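Local coordinates for protein UDP-D-quinovosamine 4-dehydrogenase (PDB 3NKL) that probably acts as an oxidoreductase and lyase on a UDP-sugar, this chain being the Rossmann-like domain cut from a longer membrane protein, at residues V7-A12 against L70-S75. Numbering follows the deposited sequence.
Sequences VLIYGA and LLAVPS
Tyr10 and Leu71 run side by side off the same face of the sheet, and the closest apolar touch between them is Tyr10 CB to Leu71 CD2 at 3.6 Å. The tyrosine CG stands anti to the backbone N (chi1 -152°), which sets CB and the root of the ring beside that methyl; the ring then runs on, away from 70-75, to its hydroxyl. Leu71 CD2 and, farther along, Val73 CG1 approach the ring obliquely. Ile84 of helix 78-89 packs on both Tyr10 and Leu71. On the opposite face, the one that carries Ile9 and Leu70, Ile9 turns its CG2 branch to Ala72 CB (4.0 Å), while Val7 CG2 reaches Leu70 CD1, with Leu23 of helix 14-25 closing over Ile9 and Leu70.

These are neighbouring parallel strands at the middle of a Rossmann-like sheet, 5-10 beside 68-71; over residues 7-11 and 70-73 the two run within 2° of parallel. Gly11, just after strand 5-10, begins a GxGxxG-type pattern, consistent with the dinucleotide-binding turn of such domains. With no side chain in the way, its CA comes 3.7 Å from Val73 CG1, and its phi of 121° is one that glycine readily adopts.

Three backbone hydrogen bonds tie the strands together: Leu70 N to Leu8 O (2.9 Å), Tyr10 N to Leu70 O (2.8 Å) and Ala72 N to Tyr10 O (2.8 Å). Leu70 thus both gives and accepts, flanking Ile9. At the far end of the tyrosine side chain, Tyr10 OH is hydrogen-bonded to Asp37 OD1.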
ATOM      1  N   VAL B   7     -10.916  15.406   7.946  1.00 20.94           N
ATOM      2  CA  VAL B   7      -9.927  14.423   8.417  1.00 16.96           C
ATOM      3  C   VAL B   7      -8.695  14.423   7.539  1.00 21.80           C
ATOM      4  O   VAL B   7      -8.738  14.877   6.394  1.00 26.08           O
ATOM      5  CB  VAL B   7     -10.468  12.981   8.346  1.00 20.96           C
ATOM      6  CG1 VAL B   7     -11.779  12.841   9.120  1.00 20.29           C
ATOM      7  CG2 VAL B   7     -10.662  12.581   6.904  1.00 20.12           C
ATOM      8  N   LEU B   8      -7.597  13.883   8.065  1.00 17.84           N
ATOM      9  CA  LEU B   8      -6.500  13.456   7.224  1.00 19.72           C
ATOM     10  C   LEU B   8      -6.575  11.944   7.085  1.00 24.52           C
ATOM     11  O   LEU B   8      -7.020  11.245   8.009  1.00 18.40           O
ATOM     12  CB  LEU B   8      -5.141  13.804   7.836  1.00 16.42           C
ATOM     13  CG  LEU B   8      -4.868  15.273   8.164  1.00 26.46           C
ATOM     14  CD1 LEU B   8      -3.542  15.385   8.898  1.00 21.07           C
ATOM     15  CD2 LEU B   8      -4.844  16.087   6.874  1.00 25.23           C
ATOM     16  N   ILE B   9      -6.118  11.444   5.943  1.00 16.34           N
ATOM     17  CA  ILE B   9      -5.993   9.994   5.753  1.00 14.28           C
ATOM     18  C   ILE B   9      -4.520   9.650   5.737  1.00 19.22           C
ATOM     19  O   ILE B   9      -3.757  10.179   4.921  1.00 20.91           O
ATOM     20  CB  ILE B   9      -6.624   9.527   4.433  1.00 16.88           C
ATOM     21  CG1 ILE B   9      -8.140   9.763   4.472  1.00 19.60           C
ATOM     22  CG2 ILE B   9      -6.253   8.044   4.141  1.00 14.34           C
ATOM     23  CD1 ILE B   9      -8.845   9.415   3.177  1.00 20.79           C
ATOM     24  N   TYR B  10      -4.110   8.789   6.667  1.00 13.37           N
ATOM     25  CA  TYR B  10      -2.728   8.354   6.733  1.00 14.74           C
ATOM     26  C   TYR B  10      -2.633   7.122   5.838  1.00 15.26           C
ATOM     27  O   TYR B  10      -3.215   6.092   6.149  1.00 17.88           O
ATOM     28  CB  TYR B  10      -2.363   7.988   8.177  1.00 17.93           C
ATOM     29  CG  TYR B  10      -0.905   8.152   8.534  1.00 16.66           C
ATOM     30  CD1 TYR B  10       0.082   7.371   7.928  1.00 22.43           C
ATOM     31  CD2 TYR B  10      -0.508   9.091   9.482  1.00 17.10           C
ATOM     32  CE1 TYR B  10       1.419   7.519   8.258  1.00 24.87           C
ATOM     33  CE2 TYR B  10       0.832   9.240   9.824  1.00 19.94           C
ATOM     34  CZ  TYR B  10       1.781   8.468   9.205  1.00 25.15           C
ATOM     35  OH  TYR B  10       3.095   8.634   9.560  1.00 25.76           O
ATOM     36  N   GLY B  11      -1.898   7.244   4.732  1.00 16.17           N
ATOM     37  CA  GLY B  11      -1.699   6.156   3.781  1.00 19.52           C
ATOM     38  C   GLY B  11      -2.225   6.616   2.430  1.00 22.05           C
ATOM     39  O   GLY B  11      -3.436   6.714   2.244  1.00 20.29           O
ATOM     40  N   ALA B  12      -1.318   6.916   1.503  1.00 20.08           N
ATOM     41  CA  ALA B  12      -1.706   7.366   0.167  1.00 23.07           C
ATOM     42  C   ALA B  12      -1.461   6.307  -0.906  1.00 27.27           C
ATOM     43  O   ALA B  12      -1.140   6.633  -2.055  1.00 28.27           O
ATOM     44  CB  ALA B  12      -0.990   8.680  -0.198  1.00 27.58           C
ATOM     45  N   LEU B  70      -7.658   9.184   9.991  1.00 11.82           N
ATOM     46  CA  LEU B  70      -8.040   7.831   9.598  1.00 15.67           C
ATOM     47  C   LEU B  70      -6.835   7.075   9.047  1.00 16.56           C
ATOM     48  O   LEU B  70      -6.150   7.560   8.148  1.00 20.71           O
ATOM     49  CB  LEU B  70      -9.128   7.895   8.524  1.00 14.83           C
ATOM     50  CG  LEU B  70     -10.343   8.782   8.822  1.00 20.75           C
ATOM     51  CD1 LEU B  70     -11.347   8.621   7.678  1.00 19.75           C
ATOM     52  CD2 LEU B  70     -10.968   8.412  10.143  1.00 18.52           C
ATOM     53  N   LEU B  71      -6.593   5.876   9.555  1.00 16.98           N
ATOM     54  CA  LEU B  71      -5.447   5.084   9.099  1.00 15.52           C
ATOM     55  C   LEU B  71      -5.859   4.152   7.973  1.00 20.22           C
ATOM     56  O   LEU B  71      -6.787   3.363   8.127  1.00 16.49           O
ATOM     57  CB  LEU B  71      -4.877   4.246  10.234  1.00 10.24           C
ATOM     58  CG  LEU B  71      -4.392   5.025  11.460  1.00 19.73           C
ATOM     59  CD1 LEU B  71      -3.791   4.062  12.456  1.00 17.59           C
ATOM     60  CD2 LEU B  71      -3.365   6.070  11.067  1.00 18.43           C
ATOM     61  N   ALA B  72      -5.170   4.255   6.844  1.00 12.24           N
ATOM     62  CA  ALA B  72      -5.389   3.359   5.727  1.00 17.88           C
ATOM     63  C   ALA B  72      -4.024   2.795   5.326  1.00 17.74           C
ATOM     64  O   ALA B  72      -3.547   3.010   4.206  1.00 17.35           O
ATOM     65  CB  ALA B  72      -6.051   4.105   4.560  1.00 19.05           C
ATOM     66  N   VAL B  73      -3.395   2.095   6.274  1.00 16.21           N
ATOM     67  CA  VAL B  73      -2.091   1.473   6.057  1.00 14.52           C
ATOM     68  C   VAL B  73      -2.108  -0.009   6.436  1.00 13.41           C
ATOM     69  O   VAL B  73      -1.356  -0.448   7.306  1.00 14.01           O
ATOM     70  CB  VAL B  73      -0.985   2.180   6.861  1.00 19.64           C
ATOM     71  CG1 VAL B  73      -0.642   3.525   6.207  1.00 21.85           C
ATOM     72  CG2 VAL B  73      -1.401   2.354   8.338  1.00 18.75           C
ATOM     73  N   PRO B  74      -2.964  -0.785   5.766  1.00 16.74           N
ATOM     74  CA  PRO B  74      -3.076  -2.223   6.053  1.00 15.86           C
ATOM     75  C   PRO B  74      -1.749  -2.967   5.774  1.00 17.74           C
ATOM     76  O   PRO B  74      -1.533  -4.062   6.299  1.00 19.72           O
ATOM     77  CB  PRO B  74      -4.183  -2.692   5.093  1.00 16.13           C
ATOM     78  CG  PRO B  74      -4.218  -1.663   3.990  1.00 16.14           C
ATOM     79  CD  PRO B  74      -3.915  -0.347   4.726  1.00 14.47           C
ATOM     80  N   SER B  75      -0.841  -2.374   5.003  1.00 12.79           N
ATOM     81  CA  SER B  75       0.412  -3.098   4.732  1.00 15.53           C
ATOM     82  C   SER B  75       1.519  -2.770   5.730  1.00 13.39           C
ATOM     83  O   SER B  75       2.636  -3.250   5.599  1.00 19.53           O
ATOM     84  CB  SER B  75       0.910  -2.875   3.297  1.00 17.27           C
ATOM     85  OG  SER B  75       1.372  -1.545   3.129  1.00 20.90           O
TER